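Local coordinates for 8-amino-8-demethylriboflavin N,N-dimethyltransferase (Streptomyces davawensis, PDB 4D7K), which catalyses the two successive S-adenosylmethionine-dependent N-methylations that turn 8-amino-8-demethylriboflavin into the antibiotic roseoflavin, working as a homodimer, at residues V22-K25 with V26-L30; R62-R65 with L66-A70; V151-E154 with F155-A158; H218-L221 with A222-L226; A314-D317 with D318-A321. One frame throughout, in Å; residues are numbered along the deposited sequence.

Contact 1. Residues V22-K25 with V26-L30; sequences VDLK and VAFVL
Leu-24 and Phe-28 lie alongside each other and point the same way from one face of helix 13-35, an i to i+4 pair on an alpha-helix of the O-methyltransferase dimerisation domain. The touch is made by one branch of the leucine: CD1 of Leu-24 rests 3.7 Å from CE2 of Phe-28, while CG of Leu-24 stands slightly farther from the same ring atom. Leu-24 reaches it because its CG swings anti to the backbone N (chi1 178°), and the phenyl group of Phe-28 leans back over the preceding turn, bringing its CD2 to 3.2 Å from the carbonyl O of Leu-24. That oxygen also accepts the amide hydrogen of Phe-28. CA of Lys-25 sits at the edge of the ring, near its plane. On another side of the helix Val-22 and Val-26 meet more loosely, CG1 of Val-22 standing 4.5 Å from CG2 of Val-26. The Leu-24 and Phe-28 side of the helix is part of the dimer interface: Leu-24 packs on Leu-24 of the second subunit, the ring of Phe-28 meets that of Tyr-117 of the second subunit, and Lys-25 NZ forms a salt bridge with Asp-301 of that chain. Further along, CG2 of Val-29 lies 3.4 Å from O of Lys-25, the oxygen that also receives the amide of Val-29.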
loop_
_atom_site.group_PDB
_atom_site.type_symbol
_atom_site.label_atom_id
_atom_site.label_comp_id
_atom_site.label_asym_id
_atom_site.label_seq_id
_atom_site.Cartn_x
_atom_site.Cartn_y
_atom_site.Cartn_z
ATOM N N VAL A 22 -3.222 -3.681 -5.455
ATOM C CA VAL A 22 -4.172 -4.403 -4.620
ATOM C C VAL A 22 -3.860 -4.264 -3.128
ATOM O O VAL A 22 -4.751 -3.993 -2.323
ATOM C CB VAL A 22 -4.201 -5.896 -4.997
ATOM C CG1 VAL A 22 -5.037 -6.694 -4.004
ATOM C CG2 VAL A 22 -4.719 -6.072 -6.422
ATOM N N ASP A 23 -2.595 -4.442 -2.762
ATOM C CA ASP A 23 -2.213 -4.401 -1.356
ATOM C C ASP A 23 -2.361 -2.981 -0.792
ATOM O O ASP A 23 -2.484 -2.785 0.419
ATOM C CB ASP A 23 -0.784 -4.928 -1.179
ATOM C CG ASP A 23 -0.679 -6.437 -1.427
ATOM O OD1 ASP A 23 -1.670 -7.041 -1.897
ATOM O OD2 ASP A 23 0.393 -7.024 -1.159
ATOM N N LEU A 24 -2.369 -1.997 -1.683
ATOM C CA LEU A 24 -2.638 -0.623 -1.298
ATOM C C LEU A 24 -4.089 -0.489 -0.827
ATOM O O LEU A 24 -4.354 0.071 0.233
ATOM C CB LEU A 24 -2.345 0.322 -2.467
ATOM C CG LEU A 24 -2.616 1.812 -2.289
ATOM C CD1 LEU A 24 -1.982 2.338 -1.019
ATOM C CD2 LEU A 24 -2.085 2.562 -3.491
ATOM N N LYS A 25 -5.023 -1.025 -1.608
ATOM C CA LYS A 25 -6.429 -1.057 -1.215
ATOM C C LYS A 25 -6.647 -1.835 0.086
ATOM O O LYS A 25 -7.472 -1.459 0.915
ATOM C CB LYS A 25 -7.278 -1.678 -2.324
ATOM C CG LYS A 25 -7.186 -0.982 -3.669
ATOM C CD LYS A 25 -7.850 -1.837 -4.745
ATOM C CE LYS A 25 -7.334 -1.501 -6.134
ATOM N NZ LYS A 25 -7.573 -0.075 -6.482
ATOM N N VAL A 26 -5.915 -2.931 0.254
ATOM C CA VAL A 26 -6.023 -3.717 1.473
ATOM C C VAL A 26 -5.588 -2.892 2.688
ATOM O O VAL A 26 -6.222 -2.949 3.746
ATOM C CB VAL A 26 -5.186 -5.015 1.385
ATOM C CG1 VAL A 26 -5.111 -5.701 2.739
ATOM C CG2 VAL A 26 -5.774 -5.963 0.334
ATOM N N ALA A 27 -4.521 -2.114 2.524
ATOM C CA ALA A 27 -4.008 -1.272 3.603
ATOM C C ALA A 27 -5.074 -0.310 4.100
ATOM O O ALA A 27 -5.201 -0.071 5.304
ATOM C CB ALA A 27 -2.783 -0.501 3.148
ATOM N N PHE A 28 -5.838 0.239 3.164
ATOM C CA PHE A 28 -6.897 1.175 3.500
ATOM C C PHE A 28 -8.050 0.468 4.188
ATOM O O PHE A 28 -8.670 1.023 5.096
ATOM C CB PHE A 28 -7.400 1.900 2.252
ATOM C CG PHE A 28 -6.523 3.039 1.823
ATOM C CD1 PHE A 28 -6.447 4.191 2.586
ATOM C CD2 PHE A 28 -5.783 2.959 0.656
ATOM C CE1 PHE A 28 -5.640 5.247 2.195
ATOM C CE2 PHE A 28 -4.979 4.012 0.253
ATOM C CZ PHE A 28 -4.905 5.157 1.023
ATOM N N VAL A 29 -8.332 -0.758 3.752
ATOM C CA VAL A 29 -9.385 -1.571 4.348
ATOM C C VAL A 29 -9.086 -1.886 5.809
ATOM O O VAL A 29 -9.964 -1.801 6.668
ATOM C CB VAL A 29 -9.577 -2.884 3.558
ATOM C CG1 VAL A 29 -10.303 -3.938 4.393
ATOM C CG2 VAL A 29 -10.320 -2.602 2.267
ATOM N N LEU A 30 -7.837 -2.239 6.091
ATOM C CA LEU A 30 -7.425 -2.575 7.445
ATOM C C LEU A 30 -7.418 -1.338 8.347
ATOM O O LEU A 30 -7.705 -1.427 9.543
ATOM C CB LEU A 30 -6.048 -3.233 7.427
ATOM C CG LEU A 30 -5.934 -4.539 6.635
ATOM C CD1 LEU A 30 -4.490 -4.983 6.559
ATOM C CD2 LEU A 30 -6.780 -5.606 7.285
#

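Contact 2. Residues R62-R65 with L66-A70; sequences RLRR and LLRAA
In both Arg-64 and Arg-68 CG is anti to the backbone N (chi1 near 180°), and both chains run out from the helix before bending at chi3. The like shapes bring the guanidinium of Arg-68 against the aliphatic part of Arg-64: NH2 of Arg-68 comes to 3.2 Å from CD of Arg-64, and the same nitrogen is 3.6 Å from CG of Arg-64. The two guanidinium planes are only 24° apart, yet the groups are not stacked on one another, and NE of Arg-64 remains 4.6 Å from NH2 of Arg-68. Any repulsion between these like charges is probably eased by Asp-82, which forms a salt bridge with NH2 of Arg-64. Helix 60-72 belongs to the dimerisation domain, a family grouped with the helix-turn-helix domains. Leu-63 and Leu-67 form an apolar i to i+4 pair, their side chains crossing at a slant, with CG of Leu-63 3.7 Å from CD1 of Leu-67; both also pack on Leu-52 of helix 49-56. In the backbone of the same turn, N of Leu-67 donates a short bond of 2.7 Å to O of Leu-63. NE of Arg-65 makes a salt bridge with Asp-299 of the second subunit, and NH1 of Arg-62 donates a hydrogen bond to O of Leu-303 of that chain.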
loop_
_atom_site.group_PDB
_atom_site.type_symbol
_atom_site.label_atom_id
_atom_site.label_comp_id
_atom_site.label_asym_id
_atom_site.label_seq_id
_atom_site.Cartn_x
_atom_site.Cartn_y
_atom_site.Cartn_z
ATOM N N ARG A 62 -23.235 -0.180 3.054
ATOM C CA ARG A 62 -21.833 0.082 2.756
ATOM C C ARG A 62 -20.887 -0.533 3.793
ATOM O O ARG A 62 -19.726 -0.814 3.489
ATOM C CB ARG A 62 -21.595 1.588 2.630
ATOM C CG ARG A 62 -22.180 2.163 1.342
ATOM C CD ARG A 62 -21.828 3.626 1.119
ATOM N NE ARG A 62 -21.698 3.922 -0.308
ATOM C CZ ARG A 62 -20.576 4.341 -0.883
ATOM N NH1 ARG A 62 -19.490 4.542 -0.149
ATOM N NH2 ARG A 62 -20.541 4.574 -2.190
ATOM N N LEU A 63 -21.380 -0.752 5.009
ATOM C CA LEU A 63 -20.571 -1.415 6.029
ATOM C C LEU A 63 -20.325 -2.861 5.634
ATOM O O LEU A 63 -19.212 -3.370 5.767
ATOM C CB LEU A 63 -21.242 -1.359 7.403
ATOM C CG LEU A 63 -20.472 -2.086 8.513
ATOM C CD1 LEU A 63 -19.128 -1.413 8.778
ATOM C CD2 LEU A 63 -21.287 -2.174 9.791
ATOM N N ARG A 64 -21.373 -3.514 5.139
ATOM C CA ARG A 64 -21.286 -4.900 4.695
ATOM C C ARG A 64 -20.252 -5.073 3.591
ATOM O O ARG A 64 -19.494 -6.047 3.585
ATOM C CB ARG A 64 -22.646 -5.401 4.208
ATOM C CG ARG A 64 -22.622 -6.857 3.749
ATOM C CD ARG A 64 -23.972 -7.326 3.242
ATOM N NE ARG A 64 -25.004 -7.250 4.270
ATOM C CZ ARG A 64 -25.931 -6.303 4.316
ATOM N NH1 ARG A 64 -25.952 -5.356 3.387
ATOM N NH2 ARG A 64 -26.833 -6.297 5.287
ATOM N N ARG A 65 -20.224 -4.124 2.659
ATOM C CA ARG A 65 -19.246 -4.147 1.578
ATOM C C ARG A 65 -17.824 -3.953 2.113
ATOM O O ARG A 65 -16.885 -4.598 1.647
ATOM C CB ARG A 65 -19.583 -3.078 0.537
ATOM C CG ARG A 65 -20.928 -3.304 -0.136
ATOM C CD ARG A 65 -21.343 -2.100 -0.957
ATOM N NE ARG A 65 -20.391 -1.814 -2.026
ATOM C CZ ARG A 65 -20.428 -0.718 -2.776
ATOM N NH1 ARG A 65 -21.367 0.196 -2.568
ATOM N NH2 ARG A 65 -19.524 -0.532 -3.729
ATOM N N LEU A 66 -17.674 -3.078 3.100
ATOM C CA LEU A 66 -16.392 -2.897 3.772
ATOM C C LEU A 66 -15.983 -4.159 4.544
ATOM O O LEU A 66 -14.829 -4.587 4.487
ATOM C CB LEU A 66 -16.454 -1.697 4.727
ATOM C CG LEU A 66 -15.239 -1.524 5.639
ATOM C CD1 LEU A 66 -14.013 -1.187 4.815
ATOM C CD2 LEU A 66 -15.475 -0.459 6.696
ATOM N N LEU A 67 -16.934 -4.743 5.269
ATOM C CA LEU A 67 -16.673 -5.948 6.057
ATOM C C LEU A 67 -16.356 -7.135 5.157
ATOM O O LEU A 67 -15.491 -7.950 5.467
ATOM C CB LEU A 67 -17.871 -6.285 6.955
ATOM C CG LEU A 67 -18.187 -5.345 8.118
ATOM C CD1 LEU A 67 -19.540 -5.695 8.728
ATOM C CD2 LEU A 67 -17.094 -5.439 9.156
ATOM N N ARG A 68 -17.073 -7.236 4.048
ATOM C CA ARG A 68 -16.822 -8.297 3.082
ATOM C C ARG A 68 -15.424 -8.156 2.460
ATOM O O ARG A 68 -14.761 -9.156 2.174
ATOM C CB ARG A 68 -17.910 -8.279 2.013
ATOM C CG ARG A 68 -17.793 -9.327 0.946
ATOM C CD ARG A 68 -18.906 -9.142 -0.059
ATOM N NE ARG A 68 -20.225 -9.310 0.545
ATOM C CZ ARG A 68 -21.297 -8.606 0.197
ATOM N NH1 ARG A 68 -21.203 -7.673 -0.741
ATOM N NH2 ARG A 68 -22.461 -8.829 0.790
ATOM N N ALA A 69 -14.968 -6.916 2.278
ATOM C CA ALA A 69 -13.632 -6.665 1.732
ATOM C C ALA A 69 -12.564 -7.098 2.727
ATOM O O ALA A 69 -11.561 -7.704 2.355
ATOM C CB ALA A 69 -13.462 -5.184 1.363
ATOM N N ALA A 70 -12.788 -6.789 3.999
ATOM C CA ALA A 70 -11.891 -7.236 5.061
ATOM C C ALA A 70 -11.840 -8.767 5.140
ATOM O O ALA A 70 -10.812 -9.351 5.492
ATOM C CB ALA A 70 -12.323 -6.648 6.387
#

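Contact 3. Residues V151-E154 with F155-A158; sequences VRDE and FDAA
Asp-156 folds its side chain back along the helix toward Arg-152, one turn earlier. Its CB lies 3.7 Å from O of Arg-152. A chi1 of -65° sets CG of Asp-156 anti to its own carbonyl carbon and brings it closer, to 3.3 Å from O of Arg-152. Of the two carboxylate oxygens, OD1 stays more distant, whereas OD2 approaches to 3.0 Å from O of Arg-152; two acceptors meet there, so the pair gains no hydrogen bond from its closeness. OD2 also rests 3.7 Å from CG of Arg-152, alongside the aliphatic start of that chain. The guanidinium continues past it: NE of Arg-152 is 5.1 Å from OD2 of Asp-156, too far for a salt bridge, and NH1 is instead bonded to O of Leu-143. A second carboxylate is near, with OD1 of Asp-153 4.4 Å from OD2 of Asp-156, but OD2 of Asp-153 pairs with Lys-149. Elsewhere round the helix OE2 of Glu-154 forms a salt bridge with NZ of Lys-35, and the ring of Phe-155 meets that of Phe-107. The amide N of Asp-156 bonds to O of Arg-152 at 3.1 Å, part of the i to i+4 pattern of the alpha-helix 149-165, which lies in the catalytic O-methyltransferase domain.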
loop_
_atom_site.group_PDB
_atom_site.type_symbol
_atom_site.label_atom_id
_atom_site.label_comp_id
_atom_site.label_asym_id
_atom_site.label_seq_id
_atom_site.Cartn_x
_atom_site.Cartn_y
_atom_site.Cartn_z
ATOM N N VAL A 151 -3.215 9.975 17.318
ATOM C CA VAL A 151 -2.140 9.583 16.411
ATOM C C VAL A 151 -0.845 9.365 17.194
ATOM O O VAL A 151 -0.051 8.483 16.866
ATOM C CB VAL A 151 -1.928 10.637 15.296
ATOM C CG1 VAL A 151 -0.784 10.240 14.377
ATOM C CG2 VAL A 151 -3.201 10.802 14.489
ATOM N N ARG A 152 -0.646 10.156 18.244
ATOM C CA ARG A 152 0.507 9.973 19.120
ATOM C C ARG A 152 0.541 8.568 19.726
ATOM O O ARG A 152 1.596 7.944 19.805
ATOM C CB ARG A 152 0.509 11.018 20.237
ATOM C CG ARG A 152 1.603 10.799 21.269
ATOM C CD ARG A 152 1.695 11.944 22.264
ATOM N NE ARG A 152 0.634 11.910 23.265
ATOM C CZ ARG A 152 -0.206 12.913 23.505
ATOM N NH1 ARG A 152 -0.121 14.042 22.813
ATOM N NH2 ARG A 152 -1.134 12.784 24.441
ATOM N N ASP A 153 -0.620 8.076 20.147
ATOM C CA ASP A 153 -0.714 6.767 20.790
ATOM C C ASP A 153 -0.559 5.615 19.798
ATOM O O ASP A 153 -0.054 4.550 20.149
ATOM C CB ASP A 153 -2.046 6.635 21.534
ATOM C CG ASP A 153 -2.144 7.573 22.720
ATOM O OD1 ASP A 153 -1.094 8.084 23.163
ATOM O OD2 ASP A 153 -3.270 7.792 23.219
ATOM N N GLU A 154 -1.004 5.825 18.565
ATOM C CA GLU A 154 -0.789 4.838 17.517
ATOM C C GLU A 154 0.682 4.792 17.116
ATOM O O GLU A 154 1.211 3.730 16.775
ATOM C CB GLU A 154 -1.666 5.145 16.306
ATOM C CG GLU A 154 -3.143 4.902 16.560
ATOM C CD GLU A 154 -4.015 5.474 15.469
ATOM O OE1 GLU A 154 -3.454 6.075 14.528
ATOM O OE2 GLU A 154 -5.253 5.326 15.554
ATOM N N PHE A 155 1.339 5.948 17.167
ATOM C CA PHE A 155 2.758 6.038 16.845
ATOM C C PHE A 155 3.597 5.267 17.857
ATOM O O PHE A 155 4.487 4.503 17.487
ATOM C CB PHE A 155 3.221 7.502 16.797
ATOM C CG PHE A 155 4.699 7.652 16.559
ATOM C CD1 PHE A 155 5.230 7.477 15.289
ATOM C CD2 PHE A 155 5.561 7.942 17.607
ATOM C CE1 PHE A 155 6.589 7.599 15.066
ATOM C CE2 PHE A 155 6.921 8.069 17.390
ATOM C CZ PHE A 155 7.435 7.896 16.116
ATOM N N ASP A 156 3.314 5.477 19.139
ATOM C CA ASP A 156 4.063 4.817 20.203
ATOM C C ASP A 156 3.870 3.299 20.155
ATOM O O ASP A 156 4.815 2.537 20.373
ATOM C CB ASP A 156 3.642 5.363 21.566
ATOM C CG ASP A 156 3.996 6.835 21.746
ATOM O OD1 ASP A 156 5.096 7.253 21.320
ATOM O OD2 ASP A 156 3.171 7.575 22.322
ATOM N N ALA A 157 2.647 2.869 19.865
ATOM C CA ALA A 157 2.354 1.451 19.712
ATOM C C ALA A 157 3.123 0.882 18.526
ATOM O O ALA A 157 3.687 -0.206 18.612
ATOM C CB ALA A 157 0.865 1.228 19.536
ATOM N N ALA A 158 3.148 1.632 17.428
ATOM C CA ALA A 158 3.897 1.239 16.240
ATOM C C ALA A 158 5.367 0.964 16.569
ATOM O O ALA A 158 5.918 -0.050 16.141
ATOM C CB ALA A 158 3.789 2.306 15.173
#

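Contact 4. Residues H218-L221 with A222-L226; sequences HKFL and ASQNL
One face of the Phe-220 ring carries CG of Gln-224, a CH-pi contact in which this carbon stands 4.0 Å from the ring centroid and 19° off the ring normal. It is displaced toward the rim, nearest to CZ of Phe-220 at 3.8 Å. The glutamine chain bends at chi2, and its amide plane lies almost parallel to the ring, 6° apart. Obliquely to the ring sits OG of Ser-223, 4.1 Å from CD1 of Phe-220; placed between its own backbone N and carbonyl carbon, this hydroxyl donates a 2.6 Å hydrogen bond to O of Phe-220. Helix 214-223 ends here in a Schellman motif: Asn-225 takes a positive phi, its N bonds to O of Ala-222, and N of Leu-226 reaches back to O of Leu-221 at 2.8 Å, nearly straight at 172°. The same oxygen receives a weak bond from N of Gln-224. CD2 of Leu-221 packs on CB of Leu-226, the two side chains crossing at about a right angle, while Leu-221 also lies on Val-230 and Val-232 of the strand that completes this beta-alpha-beta unit. Carbonyl groups at the helix end thus find donors in a serine hydroxyl and in returning amides.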
loop_
_atom_site.group_PDB
_atom_site.type_symbol
_atom_site.label_atom_id
_atom_site.label_comp_id
_atom_site.label_asym_id
_atom_site.label_seq_id
_atom_site.Cartn_x
_atom_site.Cartn_y
_atom_site.Cartn_z
ATOM N N HIS A 218 9.526 1.542 35.088
ATOM C CA HIS A 218 9.374 0.813 36.349
ATOM C C HIS A 218 8.285 -0.253 36.265
ATOM O O HIS A 218 8.449 -1.360 36.782
ATOM C CB HIS A 218 9.055 1.774 37.500
ATOM C CG HIS A 218 10.236 2.542 38.001
ATOM N ND1 HIS A 218 10.120 3.722 38.701
ATOM C CD2 HIS A 218 11.566 2.290 37.906
ATOM C CE1 HIS A 218 11.321 4.169 39.012
ATOM N NE2 HIS A 218 12.216 3.324 38.543
ATOM N N LYS A 219 7.176 0.087 35.618
ATOM C CA LYS A 219 6.052 -0.832 35.506
ATOM C C LYS A 219 6.384 -1.997 34.578
ATOM O O LYS A 219 6.152 -3.154 34.929
ATOM C CB LYS A 219 4.798 -0.098 35.017
ATOM C CG LYS A 219 3.538 -0.952 35.044
ATOM C CD LYS A 219 2.306 -0.182 34.585
ATOM C CE LYS A 219 1.881 0.857 35.612
ATOM N NZ LYS A 219 0.577 1.498 35.271
ATOM N N PHE A 220 6.935 -1.699 33.403
ATOM C CA PHE A 220 7.290 -2.751 32.448
ATOM C C PHE A 220 8.300 -3.732 33.028
ATOM O O PHE A 220 8.154 -4.947 32.876
ATOM C CB PHE A 220 7.850 -2.162 31.152
ATOM C CG PHE A 220 8.439 -3.196 30.232
ATOM C CD1 PHE A 220 7.616 -3.996 29.454
ATOM C CD2 PHE A 220 9.818 -3.380 30.159
ATOM C CE1 PHE A 220 8.153 -4.958 28.613
ATOM C CE2 PHE A 220 10.358 -4.340 29.325
ATOM C CZ PHE A 220 9.525 -5.129 28.548
ATOM N N LEU A 221 9.325 -3.202 33.690
ATOM C CA LEU A 221 10.339 -4.046 34.313
ATOM C C LEU A 221 9.738 -4.909 35.418
ATOM O O LEU A 221 10.192 -6.030 35.651
ATOM C CB LEU A 221 11.481 -3.197 34.871
ATOM C CG LEU A 221 12.362 -2.486 33.843
ATOM C CD1 LEU A 221 13.417 -1.651 34.545
ATOM C CD2 LEU A 221 13.007 -3.479 32.893
ATOM N N ALA A 222 8.723 -4.386 36.100
ATOM C CA ALA A 222 8.063 -5.141 37.162
ATOM C C ALA A 222 7.228 -6.269 36.569
ATOM O O ALA A 222 7.135 -7.353 37.141
ATOM C CB ALA A 222 7.196 -4.225 38.017
ATOM N N SER A 223 6.627 -6.007 35.412
ATOM C CA SER A 223 5.833 -7.013 34.718
ATOM C C SER A 223 6.719 -8.120 34.149
ATOM O O SER A 223 6.224 -9.165 33.734
ATOM C CB SER A 223 5.012 -6.374 33.595
ATOM O OG SER A 223 5.824 -6.086 32.468
ATOM N N GLN A 224 8.026 -7.875 34.123
ATOM C CA GLN A 224 8.991 -8.864 33.647
ATOM C C GLN A 224 9.875 -9.369 34.788
ATOM O O GLN A 224 10.809 -10.139 34.560
ATOM C CB GLN A 224 9.867 -8.275 32.535
ATOM C CG GLN A 224 9.101 -7.717 31.339
ATOM C CD GLN A 224 8.438 -8.797 30.501
ATOM O OE1 GLN A 224 9.111 -9.641 29.905
ATOM N NE2 GLN A 224 7.111 -8.775 30.450
ATOM N N ASN A 225 9.571 -8.934 36.010
ATOM C CA ASN A 225 10.378 -9.257 37.187
ATOM C C ASN A 225 11.869 -8.995 36.968
ATOM O O ASN A 225 12.708 -9.855 37.237
ATOM C CB ASN A 225 10.166 -10.714 37.603
ATOM C CG ASN A 225 8.802 -10.953 38.218
ATOM O OD1 ASN A 225 8.602 -10.739 39.413
ATOM N ND2 ASN A 225 7.857 -11.404 37.405
ATOM N N LEU A 226 12.190 -7.807 36.472
ATOM C CA LEU A 226 13.577 -7.430 36.229
ATOM C C LEU A 226 13.994 -6.262 37.107
ATOM O O LEU A 226 15.044 -5.660 36.894
ATOM C CB LEU A 226 13.780 -7.079 34.762
ATOM C CG LEU A 226 13.689 -8.259 33.798
ATOM C CD1 LEU A 226 13.927 -7.784 32.383
ATOM C CD2 LEU A 226 14.695 -9.333 34.187
#

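Contact 5. Residues A314-D317 with D318-A321; sequences AQWD and DLLA
Leu-320 curls over the carbonyl of Trp-316 on helix 313-322, an alpha-helix packed on the mixed sheet of the Rossmann-like methyltransferase domain. Its CG lies 3.2 Å from O of Trp-316 and its CD1 3.3 Å from the same atom; chi1 of -68° sets CG beside the backbone N, and chi2 then brings CD1 to that oxygen. The carbonyl also takes the amide hydrogen of Leu-320, N of Leu-320 lying 2.9 Å from O of Trp-316 with an N-H...O angle of 168°. CD1 of Leu-320 makes a looser apolar contact, 4.4 Å from CB of Trp-316. The benzo side of the indole approaches Leu-319 obliquely, CZ3 of Trp-316 being 4.3 Å from CD2 of Leu-319. Farther out, the indole settles on Ile-283 and Ile-340 of two sheet strands and makes a cation-pi contact with Arg-311, while Leu-320 packs on Phe-325 and Cys-342. Leu-319 faces another neighbour, Ala-262 of helix 259-270. Gln-315 turns back to the start of the helix, its OE1 accepting a hydrogen bond from N of Thr-312. At the later end, CB of Ala-321 comes to 3.1 Å from O of Asp-317, which also accepts the Ala-321 amide at 2.8 Å.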
loop_
_atom_site.group_PDB
_atom_site.type_symbol
_atom_site.label_atom_id
_atom_site.label_comp_id
_atom_site.label_asym_id
_atom_site.label_seq_id
_atom_site.Cartn_x
_atom_site.Cartn_y
_atom_site.Cartn_z
ATOM N N ALA A 314 31.989 4.866 6.628
ATOM C CA ALA A 314 33.047 5.866 6.636
ATOM C C ALA A 314 32.683 7.020 7.567
ATOM O O ALA A 314 33.531 7.537 8.293
ATOM C CB ALA A 314 33.311 6.375 5.225
ATOM N N GLN A 315 31.415 7.410 7.546
ATOM C CA GLN A 315 30.925 8.456 8.433
ATOM C C GLN A 315 31.038 8.035 9.894
ATOM O O GLN A 315 31.450 8.827 10.746
ATOM C CB GLN A 315 29.479 8.810 8.089
ATOM C CG GLN A 315 29.327 9.549 6.771
ATOM C CD GLN A 315 27.877 9.789 6.401
ATOM O OE1 GLN A 315 27.061 8.866 6.408
ATOM N NE2 GLN A 315 27.547 11.035 6.081
ATOM N N TRP A 316 30.682 6.783 10.176
ATOM C CA TRP A 316 30.786 6.246 11.528
ATOM C C TRP A 316 32.238 6.156 11.965
ATOM O O TRP A 316 32.563 6.448 13.115
ATOM C CB TRP A 316 30.126 4.870 11.628
ATOM C CG TRP A 316 28.637 4.921 11.806
ATOM C CD1 TRP A 316 27.691 4.471 10.929
ATOM C CD2 TRP A 316 27.922 5.452 12.930
ATOM N NE1 TRP A 316 26.431 4.685 11.440
ATOM C CE2 TRP A 316 26.545 5.286 12.667
ATOM C CE3 TRP A 316 28.311 6.050 14.136
ATOM C CZ2 TRP A 316 25.557 5.695 13.561
ATOM C CZ3 TRP A 316 27.328 6.455 15.023
ATOM C CH2 TRP A 316 25.966 6.277 14.730
ATOM N N ASP A 317 33.108 5.751 11.042
ATOM C CA ASP A 317 34.545 5.728 11.296
ATOM C C ASP A 317 35.040 7.095 11.751
ATOM O O ASP A 317 35.730 7.207 12.762
ATOM C CB ASP A 317 35.315 5.291 10.044
ATOM C CG ASP A 317 35.645 3.808 10.042
ATOM O OD1 ASP A 317 35.982 3.271 11.120
ATOM O OD2 ASP A 317 35.573 3.184 8.961
ATOM N N ASP A 318 34.670 8.129 10.999
ATOM C CA ASP A 318 35.124 9.494 11.256
ATOM C C ASP A 318 34.585 10.024 12.581
ATOM O O ASP A 318 35.294 10.699 13.326
ATOM C CB ASP A 318 34.702 10.416 10.106
ATOM C CG ASP A 318 35.495 11.712 10.068
ATOM O OD1 ASP A 318 35.567 12.408 11.103
ATOM O OD2 ASP A 318 36.057 12.031 8.998
ATOM N N LEU A 319 33.326 9.713 12.868
ATOM C CA LEU A 319 32.705 10.135 14.115
ATOM C C LEU A 319 33.377 9.451 15.304
ATOM O O LEU A 319 33.811 10.111 16.248
ATOM C CB LEU A 319 31.206 9.829 14.095
ATOM C CG LEU A 319 30.271 10.920 14.621
ATOM C CD1 LEU A 319 30.365 12.154 13.742
ATOM C CD2 LEU A 319 28.836 10.421 14.695
ATOM N N LEU A 320 33.470 8.126 15.240
ATOM C CA LEU A 320 34.057 7.334 16.316
ATOM C C LEU A 320 35.543 7.621 16.503
ATOM O O LEU A 320 36.072 7.482 17.607
ATOM C CB LEU A 320 33.846 5.841 16.048
ATOM C CG LEU A 320 32.394 5.367 16.131
ATOM C CD1 LEU A 320 32.209 4.058 15.374
ATOM C CD2 LEU A 320 31.955 5.219 17.578
ATOM N N ALA A 321 36.212 8.017 15.423
ATOM C CA ALA A 321 37.634 8.342 15.478
ATOM C C ALA A 321 37.883 9.529 16.399
ATOM O O ALA A 321 38.830 9.533 17.183
ATOM C CB ALA A 321 38.176 8.630 14.077
#

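From the N terminus the five contacts follow in series, none nesting in or crossing another; each is confined to a helical stretch and closes helical turns, with contact 4 also turning the chain out of its helix. Contacts 1 and 2 belong to the dimerisation domain and touch directly, CG1 of Val-29 lying 3.7 Å from CA of Ala-70, and both meet the second subunit. Contact 3 comes next, in the methyltransferase domain, its centre about 20 Å from that of contact 1. Contacts 4 and 5 lie on helices flanking the mixed sheet, with centres about 36 Å apart; contact 4 leads toward strand 230-234, contact 5 toward strand 325-333.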